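Local coordinates for periplasmic binding protein (Veillonella parvula, PDB 4MO9) that probably captures an iron-siderophore complex or related solute in the cleft between its two lobes and hands it to a membrane ABC transporter, at residues A38-L43 with V66-D71; V42-G47 with D117-P122; P96-I101 with E109-L114. All coordinates share one frame; numbering follows the deposited sequence.

Contact 1 of 3, residues A38-L43 with V66-D71; sequences AERVVL and VIAGMD
Val41 is held at both ends by the neighbouring strand: its N gives a nearly straight hydrogen bond to Val66 O (2.8 Å, 175° at the hydrogen), and its O receives two. Ala68 N lies 2.7 Å from Val41 O, and Gly69 N reaches the same oxygen at 3.1 Å. One carbonyl thus takes two successive amides, and the register slips by a residue, a beta bulge, and the chain turns a corner at Ala68. Beyond it the pairing resumes, with Leu43 N bonded to Gly69 O at 2.9 Å.

Leu43 carries most of the apolar packing. Its CG stands beside the backbone N (chi1 -58°), and from there CD1 spreads between two partners, the CE methyl of selenomethionine Met70 at 3.7 Å and Ile67 CG2 at 3.9 Å. The Leu43 and Ile67 chains cross at about a right angle.

The two strands, 41-42 and 67-69, are joined by helix 52-59 as a beta-alpha-beta unit, part of the parallel sheet of one alpha/beta lobe. That helix covers the face bearing Val41 and Ile67, where Ile55 meets Val41, Leu43 and Val66. On the face bearing Val42, Gly69 has no side chain to press on Val42 CG2, which suits glycine to the place.

At the solvent-facing end, Ala68 CB touches Arg40 CB at 3.6 Å and lies over one face of its guanidinium, toward the rim. The bend at chi3 folds the arginine back over this small methyl, while NH2 and NE are held by Leu114 O and Asn115 O. A water bonds to Glu39 O and, weakly, to Ile67 O. At the far end Asp71 CB packs against Leu43 O, a buried carbonyl for which the model has no hydrogen-bond partner, and Asp71 OD1 is hydrogen-bonded to Ser46 OG.

Contact 2 of 3, residues V42-G47 with D117-P122; sequences VLQWSG and DVIFIP
Val42 O and Phe120 O share one water, which donates to both: it lies 2.7 Å from Val42 O and 2.6 Å from Phe120 O. The same water accepts a weak bond from Gln44 N, 3.3 Å away. It stands between the chains where they diverge, replacing the direct amide-carbonyl pairing that a continued sheet would supply and satisfying backbone atoms of buried residues. Before the divergence one direct bond remains, from Val42 N to Val118 O at 3.1 Å.

Side chains make the contact where the backbones separate. Gln44 uses its aliphatic part here: CG touches Ile119 CD1 at 4.1 Å and Ile121 CD1 at the same 4.1 Å, lying side by side with Ile121 and at a slant to Ile119. The delta methyls of the two isoleucines reach across a separation wider than backbone bonding allows. Ile119 extends fully (chi1 176°), which carries CD1 across to the glutamine. Beyond these two, Tyr129 of helix 123-132 packs on both isoleucines.

At the far end Trp45 CE3 meets Pro122 CG at 3.7 Å, the pyrrolidine lying obliquely to the indole. Trp45 has a left-handed backbone conformation that turns the loop sharply after Gln44, and proline's rigid ring gives the six-membered part of the indole a firm apolar neighbour. Asp124 and Leu125 of helix 123-132 also touch the indole, and the His150 ring meets it with the planes at about 65°.

Trp45 contacts the bound trimethylamine oxide, its side chain about 4 Å from the ligand at the nearest atoms. The chain leaving the C-terminal end of strand 41-42 carries Trp45 into this ligand pocket, beside the end of the parallel neighbour 118-122, as is usual in alpha/beta lobes of periplasmic binding proteins.

Contact 3 of 3, residues P96-I101 with E109-L114; sequences PVVGTI and EQVVAL
Val98 and Leu114 make the tightest apolar meeting, Val98 CG1 standing 3.5 Å from Leu114 CD1, closer than methyl groups usually come. The valine puts CG1 beside its own backbone N (chi1 -63°), which turns that methyl toward the helix. There it also touches Val111 CG2 at 4.0 Å, so a single branch of Val98 fits between residues spaced three apart in sequence, whose side chains rise from the same flank of the turn. Compact, beta-branched valine suits such a close approach of loop to helix. Leu114 divides its two methyls: CD1 goes to Val98, while CD2 lies 3.8 Å from Pro96 CB. The pyrrolidine ring crosses the leucine obliquely and covers it toward the exposed edge of the contact. Val98 and Val111 both rest on Val42 of strand 41-42.

Around this apolar patch lies the amide of Gln110. Its CG points away from the backbone N (chi1 -175°), and a bend at chi2 brings the amide to Val98, the two side chains crossing at about a right angle. A long polar residue is apt at this place, where its amide end lies against Val98 CG1 and beside the Val97 carbonyl.

Backbone bonds act within and behind the two segments rather than clearly across them. Ala113 N bonds to Glu109 O at 3.1 Å, and Leu114 N to Val111 O at 2.9 Å, a shorter step of three residues that tightens the chain. The loop is held from its other side, where Pro96 and Val98 form backbone bonds with Met70.

Apolar packing, the dispersion and burial of methyl groups, therefore carries most of the contact, while the clear backbone bonds of Pro96 and Val98 run to Met70, outside it.

The three contacts lie in one alpha/beta lobe, on one side of the chain's centre. Contacts 1 and 2 have centres 8 Å apart and share Val42 and Leu43: strand 41-42 sits between strands 67-69 and 118-122 of the parallel sheet. Contact 3, centred about 10 Å from contact 1 and 11 Å from contact 2, is a local closure of loop and helix 108-112. It follows contact 1 in the chain and nests within the loop that contact 2 closes. Val111 against Val42 joins this closure to the sheet, whose C-terminal ends lead to Trp45, in the loop after strand 41-42, and to Ser73, at the start of helix 73-77, both of the trimethylamine oxide pocket.

Contact 1 of 3, residues A38-L43 with V66-D71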
loop_
_atom_site.group_PDB
_atom_site.type_symbol
_atom_site.label_atom_id
_atom_site.label_comp_id
_atom_site.label_asym_id
_atom_site.label_seq_id
_atom_site.Cartn_x
_atom_site.Cartn_y
_atom_site.Cartn_z
ATOM N N ALA A 38 -0.781 23.313 -7.968
ATOM C CA ALA A 38 -1.604 22.445 -8.808
ATOM C C ALA A 38 -3.056 22.442 -8.329
ATOM O O ALA A 38 -3.320 22.358 -7.128
ATOM C CB ALA A 38 -1.054 21.040 -8.770
ATOM N N GLU A 39 -4.005 22.526 -9.254
ATOM C CA GLU A 39 -5.406 22.417 -8.853
ATOM C C GLU A 39 -6.223 21.653 -9.892
ATOM O O GLU A 39 -7.456 21.584 -9.806
ATOM C CB GLU A 39 -6.005 23.797 -8.548
ATOM C CG GLU A 39 -6.119 24.718 -9.739
ATOM C CD GLU A 39 -6.514 26.144 -9.351
ATOM O OE1 GLU A 39 -5.911 27.087 -9.905
ATOM O OE2 GLU A 39 -7.424 26.325 -8.505
ATOM N N ARG A 40 -5.522 21.073 -10.866
ATOM C CA ARG A 40 -6.147 20.206 -11.864
ATOM C C ARG A 40 -5.304 18.952 -12.095
ATOM O O ARG A 40 -4.752 18.732 -13.186
ATOM C CB ARG A 40 -6.403 20.972 -13.165
ATOM C CG ARG A 40 -7.405 22.098 -12.984
ATOM C CD ARG A 40 -7.719 22.804 -14.291
ATOM N NE ARG A 40 -8.523 21.965 -15.174
ATOM C CZ ARG A 40 -9.824 21.737 -15.006
ATOM N NH1 ARG A 40 -10.471 22.273 -13.976
ATOM N NH2 ARG A 40 -10.477 20.961 -15.863
ATOM N N VAL A 41 -5.215 18.125 -11.054
ATOM C CA VAL A 41 -4.396 16.921 -11.083
ATOM C C VAL A 41 -5.124 15.786 -11.826
ATOM O O VAL A 41 -6.344 15.653 -11.697
ATOM C CB VAL A 41 -4.068 16.475 -9.635
ATOM C CG1 VAL A 41 -3.241 15.186 -9.617
ATOM C CG2 VAL A 41 -3.341 17.599 -8.869
ATOM N N VAL A 42 -4.389 14.994 -12.612
ATOM C CA VAL A 42 -4.908 13.724 -13.143
ATOM C C VAL A 42 -4.322 12.580 -12.315
ATOM O O VAL A 42 -3.099 12.413 -12.247
ATOM C CB VAL A 42 -4.553 13.512 -14.636
ATOM C CG1 VAL A 42 -4.935 12.106 -15.088
ATOM C CG2 VAL A 42 -5.243 14.553 -15.512
ATOM N N LEU A 43 -5.190 11.808 -11.670
ATOM C CA LEU A 43 -4.753 10.702 -10.815
ATOM C C LEU A 43 -4.415 9.444 -11.601
ATOM O O LEU A 43 -5.065 9.128 -12.603
ATOM C CB LEU A 43 -5.859 10.347 -9.820
ATOM C CG LEU A 43 -6.325 11.477 -8.908
ATOM C CD1 LEU A 43 -7.540 11.021 -8.081
ATOM C CD2 LEU A 43 -5.179 11.917 -8.004
ATOM N N VAL A 66 -8.998 19.959 -6.307
ATOM C CA VAL A 66 -7.709 19.959 -7.004
ATOM C C VAL A 66 -7.568 18.815 -8.013
ATOM O O VAL A 66 -6.515 18.663 -8.645
ATOM C CB VAL A 66 -6.513 19.880 -6.016
ATOM C CG1 VAL A 66 -6.592 21.006 -4.989
ATOM C CG2 VAL A 66 -6.476 18.525 -5.331
ATOM N N ILE A 67 -8.606 17.996 -8.151
ATOM C CA ILE A 67 -8.529 16.834 -9.041
ATOM C C ILE A 67 -9.332 17.072 -10.321
ATOM O O ILE A 67 -10.542 17.292 -10.259
ATOM C CB ILE A 67 -9.061 15.560 -8.353
ATOM C CG1 ILE A 67 -8.224 15.220 -7.112
ATOM C CG2 ILE A 67 -9.065 14.382 -9.336
ATOM C CD1 ILE A 67 -8.874 14.187 -6.202
ATOM N N ALA A 68 -8.663 17.030 -11.473
ATOM C CA ALA A 68 -9.330 17.225 -12.763
ATOM C C ALA A 68 -9.736 15.894 -13.416
ATOM O O ALA A 68 -10.698 15.841 -14.201
ATOM C CB ALA A 68 -8.435 18.001 -13.696
ATOM N N GLY A 69 -8.987 14.832 -13.108
ATOM C CA GLY A 69 -9.239 13.528 -13.693
ATOM C C GLY A 69 -9.065 12.411 -12.690
ATOM O O GLY A 69 -8.017 12.304 -12.030
HETATM N N MSE A 70 -10.092 11.567 -12.586
HETATM C CA MSE A 70 -10.127 10.471 -11.629
HETATM C C MSE A 70 -9.893 9.149 -12.361
HETATM O O MSE A 70 -10.573 8.859 -13.350
HETATM C CB MSE A 70 -11.496 10.472 -10.935
HETATM C CG MSE A 70 -11.863 9.195 -10.185
HETATM SE SE MSE A 70 -10.732 8.874 -8.617
HETATM C CE MSE A 70 -11.163 10.471 -7.651
ATOM N N ASP A 71 -8.922 8.360 -11.908
ATOM C CA ASP A 71 -8.690 7.045 -12.507
ATOM C C ASP A 71 -9.706 6.055 -11.941
ATOM O O ASP A 71 -10.496 6.413 -11.058
ATOM C CB ASP A 71 -7.269 6.548 -12.230
ATOM C CG ASP A 71 -6.980 6.412 -10.748
ATOM O OD1 ASP A 71 -7.525 7.212 -9.956
ATOM O OD2 ASP A 71 -6.210 5.500 -10.364
HETATM O O HOH W 1 -10.030 20.381 -10.599
#

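Contact 2 of 3, residues V42-G47 with D117-P122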
loop_
_atom_site.group_PDB
_atom_site.type_symbol
_atom_site.label_atom_id
_atom_site.label_comp_id
_atom_site.label_asym_id
_atom_site.label_seq_id
_atom_site.Cartn_x
_atom_site.Cartn_y
_atom_site.Cartn_z
ATOM N N VAL A 42 -4.389 14.994 -12.612
ATOM C CA VAL A 42 -4.908 13.724 -13.143
ATOM C C VAL A 42 -4.322 12.580 -12.315
ATOM O O VAL A 42 -3.099 12.413 -12.247
ATOM C CB VAL A 42 -4.553 13.512 -14.636
ATOM C CG1 VAL A 42 -4.935 12.106 -15.088
ATOM C CG2 VAL A 42 -5.243 14.553 -15.512
ATOM N N LEU A 43 -5.190 11.808 -11.670
ATOM C CA LEU A 43 -4.753 10.702 -10.815
ATOM C C LEU A 43 -4.415 9.444 -11.601
ATOM O O LEU A 43 -5.065 9.128 -12.603
ATOM C CB LEU A 43 -5.859 10.347 -9.820
ATOM C CG LEU A 43 -6.325 11.477 -8.908
ATOM C CD1 LEU A 43 -7.540 11.021 -8.081
ATOM C CD2 LEU A 43 -5.179 11.917 -8.004
ATOM N N GLN A 44 -3.409 8.712 -11.123
ATOM C CA GLN A 44 -3.126 7.358 -11.577
ATOM C C GLN A 44 -2.848 6.488 -10.354
ATOM O O GLN A 44 -2.358 6.996 -9.326
ATOM C CB GLN A 44 -1.907 7.329 -12.501
ATOM C CG GLN A 44 -2.124 7.980 -13.842
ATOM C CD GLN A 44 -3.046 7.173 -14.742
ATOM O OE1 GLN A 44 -4.195 7.561 -14.978
ATOM N NE2 GLN A 44 -2.544 6.071 -15.268
ATOM N N TRP A 45 -3.153 5.197 -10.481
ATOM C CA TRP A 45 -2.930 4.188 -9.426
ATOM C C TRP A 45 -3.465 4.586 -8.041
ATOM O O TRP A 45 -2.787 4.390 -7.028
ATOM C CB TRP A 45 -1.435 3.834 -9.326
ATOM C CG TRP A 45 -0.960 2.954 -10.439
ATOM C CD1 TRP A 45 -1.621 2.679 -11.615
ATOM C CD2 TRP A 45 0.274 2.217 -10.490
ATOM N NE1 TRP A 45 -0.866 1.809 -12.386
ATOM C CE2 TRP A 45 0.297 1.517 -11.718
ATOM C CE3 TRP A 45 1.357 2.079 -9.613
ATOM C CZ2 TRP A 45 1.367 0.682 -12.087
ATOM C CZ3 TRP A 45 2.419 1.252 -9.983
ATOM C CH2 TRP A 45 2.412 0.565 -11.211
ATOM N N SER A 46 -4.683 5.122 -7.990
ATOM C CA SER A 46 -5.275 5.516 -6.713
ATOM C C SER A 46 -5.419 4.327 -5.761
ATOM O O SER A 46 -5.928 3.263 -6.140
ATOM C CB SER A 46 -6.612 6.230 -6.924
ATOM O OG SER A 46 -6.381 7.468 -7.580
ATOM N N GLY A 47 -4.939 4.503 -4.532
ATOM C CA GLY A 47 -4.989 3.439 -3.551
ATOM C C GLY A 47 -3.908 2.400 -3.771
ATOM O O GLY A 47 -3.889 1.367 -3.083
ATOM N N ASP A 117 -2.971 20.283 -14.911
ATOM C CA ASP A 117 -1.706 20.985 -14.744
ATOM C C ASP A 117 -0.577 20.048 -14.336
ATOM O O ASP A 117 0.579 20.275 -14.704
ATOM C CB ASP A 117 -1.815 22.217 -13.819
ATOM C CG ASP A 117 -2.620 21.954 -12.550
ATOM O OD1 ASP A 117 -2.803 20.773 -12.163
ATOM O OD2 ASP A 117 -3.062 22.951 -11.920
ATOM N N VAL A 118 -0.901 18.990 -13.600
ATOM C CA VAL A 118 0.126 18.034 -13.196
ATOM C C VAL A 118 -0.408 16.603 -13.130
ATOM O O VAL A 118 -1.574 16.367 -12.785
ATOM C CB VAL A 118 0.775 18.422 -11.838
ATOM C CG1 VAL A 118 -0.206 18.249 -10.729
ATOM C CG2 VAL A 118 1.989 17.553 -11.544
ATOM N N ILE A 119 0.448 15.648 -13.476
ATOM C CA ILE A 119 0.139 14.241 -13.260
ATOM C C ILE A 119 1.280 13.639 -12.453
ATOM O O ILE A 119 2.451 13.848 -12.794
ATOM C CB ILE A 119 -0.064 13.502 -14.610
ATOM C CG1 ILE A 119 -0.298 12.015 -14.396
ATOM C CG2 ILE A 119 1.121 13.690 -15.541
ATOM C CD1 ILE A 119 -0.655 11.321 -15.687
ATOM N N PHE A 120 0.946 12.949 -11.359
ATOM C CA PHE A 120 1.941 12.249 -10.547
ATOM C C PHE A 120 2.028 10.805 -11.020
ATOM O O PHE A 120 1.003 10.109 -11.141
ATOM C CB PHE A 120 1.582 12.287 -9.052
ATOM C CG PHE A 120 1.460 13.678 -8.489
ATOM C CD1 PHE A 120 2.589 14.372 -8.044
ATOM C CD2 PHE A 120 0.220 14.302 -8.413
ATOM C CE1 PHE A 120 2.486 15.665 -7.531
ATOM C CE2 PHE A 120 0.109 15.617 -7.900
ATOM C CZ PHE A 120 1.239 16.292 -7.459
ATOM N N ILE A 121 3.247 10.348 -11.287
ATOM C CA ILE A 121 3.440 9.004 -11.831
ATOM C C ILE A 121 4.376 8.195 -10.954
ATOM O O ILE A 121 5.515 8.599 -10.724
ATOM C CB ILE A 121 4.030 9.065 -13.254
ATOM C CG1 ILE A 121 3.053 9.766 -14.203
ATOM C CG2 ILE A 121 4.355 7.645 -13.765
ATOM C CD1 ILE A 121 1.817 8.904 -14.571
ATOM N N PRO A 122 3.913 7.040 -10.452
ATOM C CA PRO A 122 4.846 6.191 -9.704
ATOM C C PRO A 122 6.012 5.727 -10.584
ATOM O O PRO A 122 5.839 5.498 -11.793
ATOM C CB PRO A 122 3.975 4.987 -9.297
ATOM C CG PRO A 122 2.574 5.567 -9.214
ATOM C CD PRO A 122 2.526 6.537 -10.392
HETATM O O HOH W 2 -1.320 11.176 -10.595
#

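Contact 3 of 3, residues P96-I101 with E109-L114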
loop_
_atom_site.group_PDB
_atom_site.type_symbol
_atom_site.label_atom_id
_atom_site.label_comp_id
_atom_site.label_asym_id
_atom_site.label_seq_id
_atom_site.Cartn_x
_atom_site.Cartn_y
_atom_site.Cartn_z
ATOM N N PRO A 96 -14.568 13.848 -13.785
ATOM C CA PRO A 96 -14.379 13.129 -15.052
ATOM C C PRO A 96 -13.408 11.960 -14.899
ATOM O O PRO A 96 -12.369 12.107 -14.249
ATOM C CB PRO A 96 -13.788 14.205 -15.969
ATOM C CG PRO A 96 -14.416 15.477 -15.469
ATOM C CD PRO A 96 -14.496 15.312 -13.966
ATOM N N VAL A 97 -13.757 10.813 -15.472
ATOM C CA VAL A 97 -12.954 9.600 -15.348
ATOM C C VAL A 97 -11.886 9.543 -16.445
ATOM O O VAL A 97 -12.161 9.934 -17.585
ATOM C CB VAL A 97 -13.867 8.354 -15.417
ATOM C CG1 VAL A 97 -13.056 7.074 -15.532
ATOM C CG2 VAL A 97 -14.773 8.292 -14.192
ATOM N N VAL A 98 -10.672 9.098 -16.108
ATOM C CA VAL A 98 -9.623 8.889 -17.115
ATOM C C VAL A 98 -9.133 7.440 -17.107
ATOM O O VAL A 98 -9.266 6.736 -16.099
ATOM C CB VAL A 98 -8.394 9.818 -16.909
ATOM C CG1 VAL A 98 -8.790 11.267 -17.056
ATOM C CG2 VAL A 98 -7.767 9.583 -15.536
ATOM N N GLY A 99 -8.561 6.993 -18.223
ATOM C CA GLY A 99 -8.026 5.646 -18.283
ATOM C C GLY A 99 -6.779 5.495 -17.426
ATOM O O GLY A 99 -6.341 6.451 -16.768
ATOM N N THR A 100 -6.198 4.298 -17.438
ATOM C CA THR A 100 -4.967 4.039 -16.705
ATOM C C THR A 100 -3.827 3.731 -17.683
ATOM O O THR A 100 -4.010 2.969 -18.632
ATOM C CB THR A 100 -5.181 2.889 -15.692
ATOM O OG1 THR A 100 -6.043 3.352 -14.641
ATOM C CG2 THR A 100 -3.869 2.448 -15.078
ATOM N N ILE A 101 -2.666 4.350 -17.469
ATOM C CA ILE A 101 -1.474 4.107 -18.289
ATOM C C ILE A 101 -1.152 2.618 -18.295
ATOM O O ILE A 101 -1.111 1.996 -17.235
ATOM C CB ILE A 101 -0.238 4.852 -17.724
ATOM C CG1 ILE A 101 -0.422 6.364 -17.830
ATOM C CG2 ILE A 101 1.048 4.427 -18.451
ATOM C CD1 ILE A 101 -0.379 6.873 -19.263
ATOM N N GLU A 109 -5.545 12.071 -25.571
ATOM C CA GLU A 109 -6.341 13.212 -26.017
ATOM C C GLU A 109 -7.486 13.533 -25.046
ATOM O O GLU A 109 -7.830 14.700 -24.844
ATOM C CB GLU A 109 -6.885 12.967 -27.432
ATOM C CG GLU A 109 -5.839 13.045 -28.552
ATOM C CD GLU A 109 -4.875 11.863 -28.560
ATOM O OE1 GLU A 109 -5.268 10.765 -28.104
ATOM O OE2 GLU A 109 -3.719 12.032 -29.014
ATOM N N GLN A 110 -8.073 12.500 -24.449
ATOM C CA GLN A 110 -9.149 12.695 -23.475
ATOM C C GLN A 110 -8.604 13.372 -22.219
ATOM O O GLN A 110 -9.250 14.242 -21.625
ATOM C CB GLN A 110 -9.806 11.356 -23.121
ATOM C CG GLN A 110 -11.025 11.461 -22.203
ATOM C CD GLN A 110 -10.697 11.222 -20.731
ATOM O OE1 GLN A 110 -11.494 11.544 -19.846
ATOM N NE2 GLN A 110 -9.524 10.655 -20.468
ATOM N N VAL A 111 -7.395 12.987 -21.833
ATOM C CA VAL A 111 -6.762 13.575 -20.663
ATOM C C VAL A 111 -6.372 15.033 -20.916
ATOM O O VAL A 111 -6.673 15.911 -20.097
ATOM C CB VAL A 111 -5.522 12.778 -20.240
ATOM C CG1 VAL A 111 -4.834 13.478 -19.078
ATOM C CG2 VAL A 111 -5.922 11.350 -19.868
ATOM N N VAL A 112 -5.706 15.284 -22.047
ATOM C CA VAL A 112 -5.330 16.647 -22.453
ATOM C C VAL A 112 -6.549 17.566 -22.466
ATOM O O VAL A 112 -6.457 18.751 -22.134
ATOM C CB VAL A 112 -4.650 16.651 -23.844
ATOM C CG1 VAL A 112 -4.422 18.072 -24.355
ATOM C CG2 VAL A 112 -3.329 15.895 -23.787
ATOM N N ALA A 113 -7.698 17.007 -22.827
ATOM C CA ALA A 113 -8.932 17.775 -22.926
ATOM C C ALA A 113 -9.462 18.222 -21.563
ATOM O O ALA A 113 -10.372 19.050 -21.488
ATOM C CB ALA A 113 -9.979 16.973 -23.657
ATOM N N LEU A 114 -8.903 17.672 -20.492
ATOM C CA LEU A 114 -9.278 18.076 -19.143
ATOM C C LEU A 114 -8.482 19.299 -18.667
ATOM O O LEU A 114 -8.686 19.780 -17.546
ATOM C CB LEU A 114 -9.053 16.919 -18.175
ATOM C CG LEU A 114 -9.896 15.663 -18.397
ATOM C CD1 LEU A 114 -9.503 14.631 -17.376
ATOM C CD2 LEU A 114 -11.376 15.958 -18.278
#